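Local atomic coordinates of transaminase (Bacillus megaterium, PDB entry 5G0A), a protein that probably catalyses S-selective transfer of amino groups between amines or amino acids and carbonyl compounds, using pyridoxal-5'-phosphate as cofactor. Residues N196-S201 against E212-K217; T273-G276 against W281-Y284; L345-M348 against N352-E355; K367-Q372 against G379-Y384; K374-G379 against K396-Y401. One frame throughout, in Å; residues are numbered along the deposited sequence.

The five contacts follow the chain of one class-III aminotransferase subunit. Contact 2 lies close to the cofactor, with the side chain of T273 about 7 Å from a bound pyridoxal-5'-phosphate. Its aromatic residues run directly into contact 3, where F275 CD1 meets L345 CD2 at 3.4 Å and W281 CD2 meets V354 CG2 at 3.7 Å. Contact 3 sits at the start of helix 353-374, and contact 4 uses the same helix close to its end, the two centres being 26 Å apart. Contacts 4 and 5 share G379 on strand 378-384, with centres 12 Å apart. Contact 1 stands apart at the subunit interface, its nearest atoms about 7 Å from contact 4.

Contact 1 of 5, residues N196-S201 against E212-K217; sequences NMFQDS and ELLSVK
F198 sets CG opposite its own carbonyl carbon (chi1 -51°), and a chi2 of -70° then turns the CD2 side of the ring toward L214 and S215 in the first turn of helix 214-226. L214 answers with the base of its side chain: CB lies 3.7 Å from F198 CD2, approaching the ring obliquely, and the two side chains cross at about a right angle. At the ring edge, near its plane, S215 N comes to 3.6 Å from F198 CD2, and S215 CA is 3.9 Å from F198 CE2. One face of the phenyl group is covered by its chain neighbour, with M197 CB 4.2 Å above the plane and over the centre. L206, in the intervening loop, makes backbone hydrogen bonds to both F198 and L214, which ties the two sides of the contact together. The ring also meets F198 of the second subunit, their planes at about 45°. With the ring cut back to an alanine, a gap is likely to open beside L214 CB, and F198 of the second subunit to lose its aromatic partner. L213 is the N-cap residue, and its O accepts K217 N at 2.8 Å. This is the entrance to the helix of a beta-alpha-beta crossover, from strand 189-192 to strand 231-236 in the large mixed sheet, placed where two subunits of the aminotransferase meet.

Contact 2 of 5, residues T273-G276 against W281-Y284; sequences TGFG and WFGY
F275 and F282 form a T-shaped pair, the edge of F282 directed at the face of F275. The ring centroids of F275 and F282 are 5.0 Å apart with planes at 67°, and F282 CZ comes to 3.7 Å from F275 CZ. W281 reaches the same phenyl group at its edge, CZ3 lying 4.2 Å from F275 CD1. W281 O draws in two successive amides: G276 N binds it at 3.1 Å with an N-H...O angle of 158°, from above the carbonyl plane, whereas F275 N makes a weak, strongly bent bond (117°). Two glycines suit this close approach. A beta carbon on G274 would come to 3.6 Å from F282 CE1 and be crowded by F275 CD2, and one on G283 would clash with T273 OG1. One carboxylate positions the chain behind them, E270 accepting T273 OG1 and G283 N on OE1 and Y284 N on OE2. F275 O is held in turn by N63. Farther out, I105 of helix 92-105 touches the side chains of F275, W281 and F282. M348 of helix 335-350 packs on F275 and W281, while strand 293-296 contributes M296 against F275 and I294 against F282, so the aromatic group is wedged between two helices and the central sheet.

Contact 3 of 5, residues L345-M348 against N352-E355; sequences LEVM and NFVE
F353 N donates to M348 O at 3.0 Å, lying in the carbonyl plane with an N-H...O angle of 157°, as the chain turns at N352 with positive phi (59°). The side chains close up around this bond. M348 CG touches F353 CB at 3.6 Å, the two side chains crossing at about a right angle, while V347 and F353 lie side by side and point the same way. V347 CG1 stands opposite its backbone N (chi1 176°), where it meets F353 CE1 at 4.0 Å. The backbone arrangement is a Schellman motif, in which the F353-to-M348 bond is the long one reaching back into the last turn of helix 335-350. N352 also stands at the N-cap position of helix 353-374, so one helix ends almost where the next begins. If F353 were reduced to an alanine, V347 CG1 would probably lose its aromatic neighbour and a gap would open beside M348. A water molecule bridges the same corner: it donates to M348 O at 2.8 Å, accepts from V354 N at 3.0 Å, and gives a weak bond to E355 OE1. Beyond the two segments, F353 also packs on N448, and M348 on S302.

Contact 4 of 5, residues K367-Q372 against G379-Y384; sequences KLELLQ and GNFDGY
G379 meets Q372 where segment 379-384 runs antiparallel to segment 367-372 of helix 353-374, the axes of these short segments approaching to 9.5 Å. Q372 NE2 lies 3.3 Å from G379 O, but the angle is too poor for a hydrogen bond. N380 turns its CB away from the helix and offers mainly its backbone, with CA 4.1 Å from Q372 NE2. F381 carries the contact. Its CG sits between the backbone N and the carbonyl carbon (chi1 72°), a rotation that lays the ring against the helix. L368 CB stands over the centre of one face, 3.6 Å from the F381 ring centroid and only 5° off the normal, which defines a CH-pi contact, and L368 CD1 reaches F381 CD1 at 3.7 Å. At the ring edge, in plane, E369 CG is 3.8 Å from F381 CZ. The extended side chain of Q372 brings OE1 to another part of the edge, 3.3 Å from F381 CE2, with the amide and ring planes 68° apart. Beyond F381 the strand runs on to Y384, which stacks on H286. The arrangement is a helix packed on an edge strand of the antiparallel three-stranded sheet, and W388 of the adjacent strand 387-392 touches both L368 and F381. Helix and strand are therefore joined chiefly by an aromatic ring used on its face by carbon and at its rim by an amide oxygen, which would probably favour the electron-poor C-H edge.

Contact 5 of 5, residues K374-G379 against K396-Y401; sequences KHKSIG and KTKTPY
K398 reaches across to the carbonyl of K376, and its side chain can be followed outward atom by atom. From CB and CG the chain bends at chi2 (-76°), then runs extended to its tip. CD is the first atom to come near, 3.8 Å from K376 O. CE follows at 3.4 Å from K376 O, passing alongside the base of the K376 side chain. NZ completes the approach by donating to K376 O at 2.8 Å. The ammonium comes from the side of the carbonyl, with a C=O...N angle of 114°, tilted 22° from the carbonyl plane. K398 NZ also lies 3.7 Å from K376 CB, and I378 O is 3.5 Å from K398 NZ, farther than the bonded oxygen of K376. The K376 side chain starts toward the loop but leads away from it, which puts the two ammonium groups, K376 NZ and K398 NZ, 7.2 Å apart. The accepting carbonyl belongs to a type I beta turn from H375 to I378, closed by I378 N bonding to H375 O, through which the chain passes from helix 353-374 into strand 378-384. This strand is one of the two outer strands of a three-strand antiparallel sheet; G379 bonds through its backbone to D391 within the sheet, and S377 to V393 just beyond it. H375 and S377 bond through their side chains to E469, and H375 also to D462. Within the loop that carries K398, T397 OG1 and T399 OG1 share a hydrogen bond of 2.8 Å, and Y401 meets W473 edge-to-face.

Contact 1 of 5, residues N196-S201 against E212-K217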
# COMPACT_ATOMS: atom_id res chain seq x y z
N ASN B 196 10.86 -9.23 -24.85
CA ASN B 196 10.53 -9.09 -26.27
C ASN B 196 9.99 -7.72 -26.65
O ASN B 196 9.48 -7.53 -27.76
CB ASN B 196 9.52 -10.16 -26.69
CG ASN B 196 10.16 -11.51 -26.99
OD1 ASN B 196 11.39 -11.65 -26.99
ND2 ASN B 196 9.33 -12.51 -27.26
N MET B 197 10.08 -6.76 -25.73
CA MET B 197 9.35 -5.50 -25.85
C MET B 197 9.87 -4.56 -26.95
O MET B 197 9.07 -3.89 -27.61
CB MET B 197 9.31 -4.77 -24.50
CG MET B 197 8.18 -3.77 -24.37
SD MET B 197 7.72 -3.47 -22.65
CE MET B 197 6.36 -2.32 -22.88
N PHE B 198 11.18 -4.51 -27.12
CA PHE B 198 11.79 -3.62 -28.12
C PHE B 198 12.37 -4.38 -29.31
O PHE B 198 13.52 -4.81 -29.28
CB PHE B 198 12.88 -2.77 -27.46
CG PHE B 198 12.41 -2.07 -26.21
CD1 PHE B 198 11.50 -1.02 -26.29
CD2 PHE B 198 12.86 -2.49 -24.96
CE1 PHE B 198 11.06 -0.38 -25.14
CE2 PHE B 198 12.42 -1.85 -23.81
CZ PHE B 198 11.53 -0.80 -23.90
N GLN B 199 11.56 -4.52 -30.36
CA GLN B 199 11.93 -5.26 -31.56
C GLN B 199 12.04 -4.35 -32.78
O GLN B 199 11.45 -3.27 -32.80
CB GLN B 199 10.89 -6.34 -31.87
CG GLN B 199 10.73 -7.40 -30.79
CD GLN B 199 9.92 -8.61 -31.26
OE1 GLN B 199 9.98 -9.00 -32.42
NE2 GLN B 199 9.17 -9.20 -30.34
N ASP B 200 12.80 -4.78 -33.78
CA ASP B 200 12.81 -4.05 -35.05
C ASP B 200 11.91 -4.73 -36.08
O ASP B 200 11.23 -5.72 -35.75
CB ASP B 200 14.24 -3.80 -35.57
CG ASP B 200 14.92 -5.06 -36.10
OD1 ASP B 200 14.23 -6.04 -36.48
OD2 ASP B 200 16.16 -5.07 -36.14
N SER B 201 11.90 -4.19 -37.29
CA SER B 201 11.06 -4.66 -38.40
C SER B 201 11.37 -6.10 -38.82
O SER B 201 10.50 -6.80 -39.33
CB SER B 201 11.20 -3.73 -39.61
OG SER B 201 11.33 -2.37 -39.20
N GLU B 212 24.13 -3.84 -24.37
CA GLU B 212 23.09 -4.14 -23.40
C GLU B 212 21.72 -4.12 -24.09
O GLU B 212 21.38 -3.16 -24.78
CB GLU B 212 23.14 -3.12 -22.27
CG GLU B 212 22.20 -3.37 -21.09
CD GLU B 212 22.26 -2.28 -20.04
OE1 GLU B 212 22.51 -1.10 -20.39
OE2 GLU B 212 22.04 -2.59 -18.86
N LEU B 213 20.94 -5.19 -23.92
CA LEU B 213 19.58 -5.20 -24.44
C LEU B 213 18.83 -4.03 -23.82
O LEU B 213 19.00 -3.73 -22.63
CB LEU B 213 18.88 -6.53 -24.12
CG LEU B 213 19.30 -7.77 -24.92
CD1 LEU B 213 18.68 -9.03 -24.31
CD2 LEU B 213 18.88 -7.66 -26.38
N LEU B 214 18.01 -3.37 -24.63
CA LEU B 214 17.25 -2.20 -24.17
C LEU B 214 16.31 -2.56 -23.01
O LEU B 214 16.13 -1.77 -22.08
CB LEU B 214 16.47 -1.56 -25.32
CG LEU B 214 17.05 -0.30 -25.98
CD1 LEU B 214 18.50 -0.46 -26.42
CD2 LEU B 214 16.17 0.16 -27.14
N SER B 215 15.71 -3.74 -23.09
CA SER B 215 14.88 -4.25 -21.99
C SER B 215 15.67 -4.29 -20.69
O SER B 215 15.17 -3.85 -19.64
CB SER B 215 14.32 -5.63 -22.33
OG SER B 215 15.38 -6.55 -22.47
N VAL B 216 16.89 -4.85 -20.74
CA VAL B 216 17.78 -4.89 -19.58
C VAL B 216 18.21 -3.49 -19.13
O VAL B 216 18.21 -3.18 -17.92
CB VAL B 216 19.01 -5.79 -19.85
CG1 VAL B 216 20.00 -5.72 -18.69
CG2 VAL B 216 18.58 -7.24 -20.13
N LYS B 217 18.57 -2.64 -20.09
CA LYS B 217 18.96 -1.26 -19.76
C LYS B 217 17.90 -0.54 -18.94
O LYS B 217 18.20 0.08 -17.92
CB LYS B 217 19.26 -0.45 -21.04
CG LYS B 217 19.56 1.02 -20.76
CD LYS B 217 19.28 1.93 -21.95
CE LYS B 217 19.51 3.38 -21.58
NZ LYS B 217 20.95 3.76 -21.58

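Contact 2 of 5, residues T273-G276 against W281-Y284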
# COMPACT_ATOMS: atom_id res chain seq x y z
N THR B 273 8.79 -24.30 -16.41
CA THR B 273 9.92 -24.81 -17.23
C THR B 273 10.73 -25.91 -16.57
O THR B 273 11.64 -26.48 -17.19
CB THR B 273 10.88 -23.68 -17.64
OG1 THR B 273 11.34 -23.02 -16.45
CG2 THR B 273 10.17 -22.69 -18.58
N GLY B 274 10.43 -26.21 -15.30
CA GLY B 274 11.19 -27.16 -14.54
C GLY B 274 10.96 -28.62 -14.91
O GLY B 274 9.95 -28.97 -15.51
N PHE B 275 11.91 -29.45 -14.51
CA PHE B 275 11.79 -30.91 -14.62
C PHE B 275 11.59 -31.44 -16.02
O PHE B 275 10.63 -32.15 -16.31
CB PHE B 275 10.81 -31.47 -13.56
CG PHE B 275 11.23 -31.12 -12.18
CD1 PHE B 275 12.27 -31.82 -11.57
CD2 PHE B 275 10.69 -29.99 -11.53
CE1 PHE B 275 12.73 -31.45 -10.32
CE2 PHE B 275 11.15 -29.62 -10.27
CZ PHE B 275 12.15 -30.36 -9.66
N GLY B 276 12.52 -31.05 -16.90
CA GLY B 276 12.63 -31.66 -18.23
C GLY B 276 11.79 -31.02 -19.30
O GLY B 276 11.92 -31.37 -20.49
N TRP B 281 17.17 -30.25 -17.31
CA TRP B 281 16.48 -30.37 -16.01
C TRP B 281 15.68 -29.09 -15.72
O TRP B 281 14.50 -29.16 -15.35
CB TRP B 281 17.43 -30.69 -14.88
CG TRP B 281 17.70 -32.18 -14.83
CD1 TRP B 281 18.85 -32.82 -15.20
CD2 TRP B 281 16.79 -33.21 -14.39
NE1 TRP B 281 18.71 -34.19 -15.04
CE2 TRP B 281 17.47 -34.46 -14.52
CE3 TRP B 281 15.47 -33.20 -13.90
CZ2 TRP B 281 16.88 -35.67 -14.18
CZ3 TRP B 281 14.88 -34.43 -13.55
CH2 TRP B 281 15.58 -35.64 -13.69
N PHE B 282 16.31 -27.94 -15.93
CA PHE B 282 15.64 -26.65 -15.69
C PHE B 282 15.85 -25.66 -16.82
O PHE B 282 16.89 -25.69 -17.50
CB PHE B 282 16.12 -26.03 -14.38
CG PHE B 282 15.74 -26.82 -13.18
CD1 PHE B 282 14.45 -26.74 -12.68
CD2 PHE B 282 16.65 -27.67 -12.56
CE1 PHE B 282 14.07 -27.49 -11.55
CE2 PHE B 282 16.29 -28.41 -11.44
CZ PHE B 282 15.00 -28.34 -10.95
N GLY B 283 14.86 -24.79 -17.03
CA GLY B 283 14.89 -23.80 -18.11
C GLY B 283 16.12 -22.92 -18.08
O GLY B 283 16.68 -22.62 -19.15
N TYR B 284 16.56 -22.51 -16.90
CA TYR B 284 17.72 -21.59 -16.80
C TYR B 284 19.00 -22.23 -17.33
O TYR B 284 19.94 -21.53 -17.69
CB TYR B 284 17.96 -21.05 -15.36
CG TYR B 284 18.50 -22.07 -14.37
CD1 TYR B 284 19.88 -22.31 -14.27
CD2 TYR B 284 17.64 -22.77 -13.52
CE1 TYR B 284 20.38 -23.22 -13.37
CE2 TYR B 284 18.13 -23.70 -12.60
CZ TYR B 284 19.51 -23.93 -12.55
OH TYR B 284 20.01 -24.82 -11.65

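Contact 3 of 5, residues L345-M348 against N352-E355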
# COMPACT_ATOMS: atom_id res chain seq x y z
N LEU B 345 10.64 -38.15 -9.65
CA LEU B 345 12.02 -37.78 -9.97
C LEU B 345 12.87 -39.03 -10.26
O LEU B 345 13.75 -39.01 -11.13
CB LEU B 345 12.64 -36.96 -8.84
CG LEU B 345 11.94 -35.59 -8.63
CD1 LEU B 345 12.62 -34.77 -7.54
CD2 LEU B 345 11.87 -34.83 -9.95
N GLU B 346 12.60 -40.11 -9.52
CA GLU B 346 13.37 -41.36 -9.70
C GLU B 346 13.09 -41.95 -11.07
O GLU B 346 14.02 -42.38 -11.75
CB GLU B 346 13.07 -42.35 -8.59
CG GLU B 346 13.82 -42.00 -7.31
CD GLU B 346 13.26 -42.69 -6.09
OE1 GLU B 346 12.21 -43.34 -6.20
OE2 GLU B 346 13.88 -42.55 -5.02
N VAL B 347 11.82 -41.94 -11.47
CA VAL B 347 11.43 -42.42 -12.81
C VAL B 347 12.01 -41.55 -13.92
O VAL B 347 12.56 -42.06 -14.91
CB VAL B 347 9.88 -42.54 -12.96
CG1 VAL B 347 9.52 -42.95 -14.39
CG2 VAL B 347 9.31 -43.55 -11.97
N MET B 348 11.88 -40.23 -13.76
CA MET B 348 12.46 -39.27 -14.68
C MET B 348 13.97 -39.52 -14.88
O MET B 348 14.45 -39.51 -16.00
CB MET B 348 12.20 -37.86 -14.14
CG MET B 348 11.75 -36.90 -15.20
SD MET B 348 11.35 -35.30 -14.46
CE MET B 348 9.55 -35.33 -14.56
N ASN B 352 15.50 -41.62 -18.20
CA ASN B 352 16.10 -40.58 -19.02
C ASN B 352 15.05 -39.72 -19.74
O ASN B 352 15.14 -39.45 -20.94
CB ASN B 352 17.13 -41.21 -19.99
CG ASN B 352 18.08 -42.19 -19.29
OD1 ASN B 352 18.83 -41.82 -18.38
ND2 ASN B 352 18.04 -43.45 -19.71
N PHE B 353 14.02 -39.29 -19.01
CA PHE B 353 12.97 -38.46 -19.61
C PHE B 353 13.50 -37.11 -20.13
O PHE B 353 12.96 -36.56 -21.09
CB PHE B 353 11.87 -38.15 -18.60
CG PHE B 353 10.81 -39.22 -18.49
CD1 PHE B 353 11.15 -40.53 -18.15
CD2 PHE B 353 9.48 -38.91 -18.70
CE1 PHE B 353 10.17 -41.51 -18.04
CE2 PHE B 353 8.50 -39.89 -18.60
CZ PHE B 353 8.85 -41.19 -18.27
N VAL B 354 14.52 -36.57 -19.47
CA VAL B 354 15.05 -35.27 -19.89
C VAL B 354 15.66 -35.41 -21.28
O VAL B 354 15.37 -34.62 -22.19
CB VAL B 354 16.04 -34.69 -18.85
CG1 VAL B 354 16.76 -33.47 -19.41
CG2 VAL B 354 15.33 -34.36 -17.54
N GLU B 355 16.45 -36.46 -21.47
CA GLU B 355 17.04 -36.77 -22.76
C GLU B 355 15.96 -37.08 -23.82
O GLU B 355 16.04 -36.59 -24.96
CB GLU B 355 18.05 -37.91 -22.59
CG GLU B 355 19.31 -37.51 -21.81
CD GLU B 355 19.12 -37.34 -20.31
OE1 GLU B 355 18.25 -38.01 -19.71
OE2 GLU B 355 19.85 -36.54 -19.71
O HOH W 1 16.15 -37.62 -17.17

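Contact 4 of 5, residues K367-Q372 against G379-Y384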
# COMPACT_ATOMS: atom_id res chain seq x y z
N LYS B 367 8.93 -31.04 -37.50
CA LYS B 367 7.53 -31.06 -37.89
C LYS B 367 6.97 -29.66 -38.05
O LYS B 367 6.20 -29.39 -38.98
CB LYS B 367 6.68 -31.87 -36.88
CG LYS B 367 7.11 -33.32 -36.69
CD LYS B 367 6.75 -34.22 -37.86
CE LYS B 367 5.24 -34.28 -38.08
NZ LYS B 367 4.88 -35.44 -38.94
N LEU B 368 7.34 -28.75 -37.15
CA LEU B 368 6.91 -27.34 -37.26
C LEU B 368 7.54 -26.64 -38.46
O LEU B 368 6.87 -25.84 -39.12
CB LEU B 368 7.17 -26.56 -35.96
CG LEU B 368 6.31 -26.96 -34.75
CD1 LEU B 368 6.82 -26.29 -33.49
CD2 LEU B 368 4.84 -26.65 -34.97
N GLU B 369 8.80 -26.92 -38.74
CA GLU B 369 9.44 -26.41 -39.97
C GLU B 369 8.58 -26.75 -41.20
O GLU B 369 8.29 -25.87 -42.01
CB GLU B 369 10.84 -26.99 -40.15
CG GLU B 369 11.92 -26.30 -39.33
CD GLU B 369 13.29 -26.95 -39.53
OE1 GLU B 369 13.39 -27.87 -40.36
OE2 GLU B 369 14.25 -26.53 -38.85
N LEU B 370 8.16 -28.01 -41.30
CA LEU B 370 7.34 -28.46 -42.43
C LEU B 370 5.97 -27.77 -42.48
O LEU B 370 5.51 -27.39 -43.56
CB LEU B 370 7.19 -29.98 -42.43
CG LEU B 370 8.44 -30.82 -42.72
CD1 LEU B 370 8.25 -32.25 -42.25
CD2 LEU B 370 8.83 -30.77 -44.20
N LEU B 371 5.34 -27.61 -41.32
CA LEU B 371 4.08 -26.86 -41.23
C LEU B 371 4.23 -25.39 -41.63
O LEU B 371 3.35 -24.84 -42.29
CB LEU B 371 3.47 -26.96 -39.82
CG LEU B 371 2.74 -28.27 -39.51
CD1 LEU B 371 2.24 -28.30 -38.07
CD2 LEU B 371 1.58 -28.47 -40.48
N GLN B 372 5.34 -24.77 -41.23
CA GLN B 372 5.57 -23.36 -41.57
C GLN B 372 5.76 -23.16 -43.08
O GLN B 372 5.31 -22.16 -43.64
CB GLN B 372 6.76 -22.79 -40.80
CG GLN B 372 6.94 -21.29 -41.03
CD GLN B 372 8.03 -20.67 -40.18
OE1 GLN B 372 8.82 -21.36 -39.54
NE2 GLN B 372 8.06 -19.34 -40.17
N GLY B 379 3.81 -17.37 -38.50
CA GLY B 379 4.80 -16.30 -38.66
C GLY B 379 6.17 -16.72 -38.17
O GLY B 379 7.19 -16.44 -38.81
N ASN B 380 6.19 -17.39 -37.02
CA ASN B 380 7.40 -17.93 -36.42
C ASN B 380 7.05 -19.01 -35.39
O ASN B 380 5.89 -19.17 -35.01
CB ASN B 380 8.24 -16.83 -35.75
CG ASN B 380 9.65 -17.29 -35.45
OD1 ASN B 380 10.25 -18.03 -36.22
ND2 ASN B 380 10.19 -16.86 -34.31
N PHE B 381 8.06 -19.77 -34.97
CA PHE B 381 7.90 -20.70 -33.86
C PHE B 381 9.24 -20.85 -33.18
O PHE B 381 10.30 -20.66 -33.80
CB PHE B 381 7.34 -22.07 -34.31
CG PHE B 381 8.32 -22.90 -35.08
CD1 PHE B 381 9.24 -23.72 -34.42
CD2 PHE B 381 8.34 -22.86 -36.48
CE1 PHE B 381 10.15 -24.48 -35.14
CE2 PHE B 381 9.25 -23.62 -37.20
CZ PHE B 381 10.16 -24.43 -36.53
N ASP B 382 9.19 -21.20 -31.90
CA ASP B 382 10.38 -21.28 -31.10
C ASP B 382 10.05 -22.17 -29.90
O ASP B 382 8.88 -22.37 -29.57
CB ASP B 382 10.77 -19.87 -30.65
CG ASP B 382 12.23 -19.75 -30.26
OD1 ASP B 382 12.99 -20.73 -30.42
OD2 ASP B 382 12.61 -18.66 -29.79
N GLY B 383 11.08 -22.69 -29.26
CA GLY B 383 10.87 -23.62 -28.15
C GLY B 383 12.00 -24.58 -27.98
O GLY B 383 13.11 -24.35 -28.47
N TYR B 384 11.72 -25.66 -27.23
CA TYR B 384 12.67 -26.69 -26.86
C TYR B 384 11.93 -27.76 -26.06
O TYR B 384 10.86 -27.48 -25.50
CB TYR B 384 13.88 -26.14 -26.07
CG TYR B 384 13.64 -24.96 -25.12
CD1 TYR B 384 12.39 -24.72 -24.55
CD2 TYR B 384 14.70 -24.12 -24.77
CE1 TYR B 384 12.20 -23.64 -23.68
CE2 TYR B 384 14.52 -23.06 -23.89
CZ TYR B 384 13.27 -22.84 -23.34
OH TYR B 384 13.09 -21.78 -22.48

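Contact 5 of 5, residues K374-G379 against K396-Y401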
# COMPACT_ATOMS: atom_id res chain seq x y z
N LYS B 374 4.36 -24.83 -45.32
CA LYS B 374 3.06 -25.11 -45.93
C LYS B 374 1.96 -24.14 -45.47
O LYS B 374 0.93 -24.00 -46.14
CB LYS B 374 2.68 -26.58 -45.69
CG LYS B 374 1.19 -26.89 -45.61
CD LYS B 374 0.87 -28.31 -46.06
CE LYS B 374 1.34 -29.36 -45.06
NZ LYS B 374 1.00 -30.74 -45.51
N HIS B 375 2.19 -23.45 -44.35
CA HIS B 375 1.19 -22.57 -43.75
C HIS B 375 1.72 -21.18 -43.43
O HIS B 375 2.45 -20.99 -42.46
CB HIS B 375 0.64 -23.17 -42.46
CG HIS B 375 -0.19 -24.40 -42.67
ND1 HIS B 375 -1.45 -24.36 -43.22
CD2 HIS B 375 0.06 -25.70 -42.39
CE1 HIS B 375 -1.94 -25.58 -43.28
NE2 HIS B 375 -1.04 -26.42 -42.78
N LYS B 376 1.29 -20.19 -44.22
CA LYS B 376 1.75 -18.81 -44.06
C LYS B 376 1.14 -18.13 -42.83
O LYS B 376 1.57 -17.03 -42.45
CB LYS B 376 1.49 -18.01 -45.35
CG LYS B 376 2.22 -18.60 -46.56
CD LYS B 376 2.01 -17.81 -47.84
CE LYS B 376 2.73 -18.50 -48.99
NZ LYS B 376 2.79 -17.69 -50.24
N SER B 377 0.17 -18.79 -42.20
CA SER B 377 -0.39 -18.35 -40.92
C SER B 377 0.58 -18.56 -39.76
O SER B 377 0.37 -18.02 -38.67
CB SER B 377 -1.72 -19.06 -40.62
OG SER B 377 -1.52 -20.45 -40.45
N ILE B 378 1.61 -19.36 -39.98
CA ILE B 378 2.71 -19.47 -39.01
C ILE B 378 3.75 -18.40 -39.34
O ILE B 378 4.46 -18.50 -40.34
CB ILE B 378 3.37 -20.88 -39.00
CG1 ILE B 378 2.33 -21.95 -38.60
CG2 ILE B 378 4.55 -20.92 -38.03
CD1 ILE B 378 2.76 -23.38 -38.91
N GLY B 379 3.81 -17.37 -38.50
CA GLY B 379 4.80 -16.30 -38.66
C GLY B 379 6.17 -16.72 -38.17
O GLY B 379 7.19 -16.44 -38.81
N LYS B 396 -1.65 -13.12 -45.16
CA LYS B 396 -1.39 -12.13 -46.21
C LYS B 396 -0.55 -10.94 -45.71
O LYS B 396 0.21 -10.35 -46.48
CB LYS B 396 -2.70 -11.64 -46.82
CG LYS B 396 -3.64 -12.75 -47.26
CD LYS B 396 -4.81 -12.25 -48.10
CE LYS B 396 -4.61 -12.56 -49.58
NZ LYS B 396 -5.84 -12.34 -50.39
N THR B 397 -0.69 -10.62 -44.43
CA THR B 397 -0.01 -9.47 -43.83
C THR B 397 1.19 -9.86 -42.97
O THR B 397 2.07 -9.03 -42.70
CB THR B 397 -0.97 -8.68 -42.93
OG1 THR B 397 -1.37 -9.52 -41.83
CG2 THR B 397 -2.21 -8.24 -43.70
N LYS B 398 1.23 -11.12 -42.53
CA LYS B 398 2.22 -11.61 -41.58
C LYS B 398 2.21 -10.83 -40.25
O LYS B 398 3.22 -10.73 -39.57
CB LYS B 398 3.63 -11.63 -42.20
CG LYS B 398 3.82 -12.69 -43.28
CD LYS B 398 3.98 -14.09 -42.69
CE LYS B 398 3.99 -15.14 -43.79
NZ LYS B 398 4.19 -16.51 -43.25
N THR B 399 1.04 -10.29 -39.90
CA THR B 399 0.83 -9.56 -38.64
C THR B 399 -0.36 -10.19 -37.88
O THR B 399 -1.20 -10.84 -38.50
CB THR B 399 0.55 -8.06 -38.87
OG1 THR B 399 -0.57 -7.90 -39.73
CG2 THR B 399 1.76 -7.36 -39.48
N PRO B 400 -0.42 -10.01 -36.54
CA PRO B 400 -1.45 -10.69 -35.73
C PRO B 400 -2.89 -10.16 -35.89
O PRO B 400 -3.11 -8.97 -36.17
CB PRO B 400 -0.98 -10.47 -34.29
CG PRO B 400 0.43 -9.99 -34.39
CD PRO B 400 0.52 -9.26 -35.70
N TYR B 401 -3.87 -11.04 -35.68
CA TYR B 401 -5.30 -10.70 -35.77
C TYR B 401 -5.82 -9.90 -34.57
O TYR B 401 -6.69 -9.04 -34.72
CB TYR B 401 -6.15 -11.96 -35.88
CG TYR B 401 -6.08 -12.72 -37.18
CD1 TYR B 401 -6.86 -12.35 -38.28
CD2 TYR B 401 -5.28 -13.86 -37.30
CE1 TYR B 401 -6.82 -13.07 -39.47
CE2 TYR B 401 -5.23 -14.58 -38.49
CZ TYR B 401 -6.00 -14.19 -39.57
OH TYR B 401 -5.94 -14.92 -40.74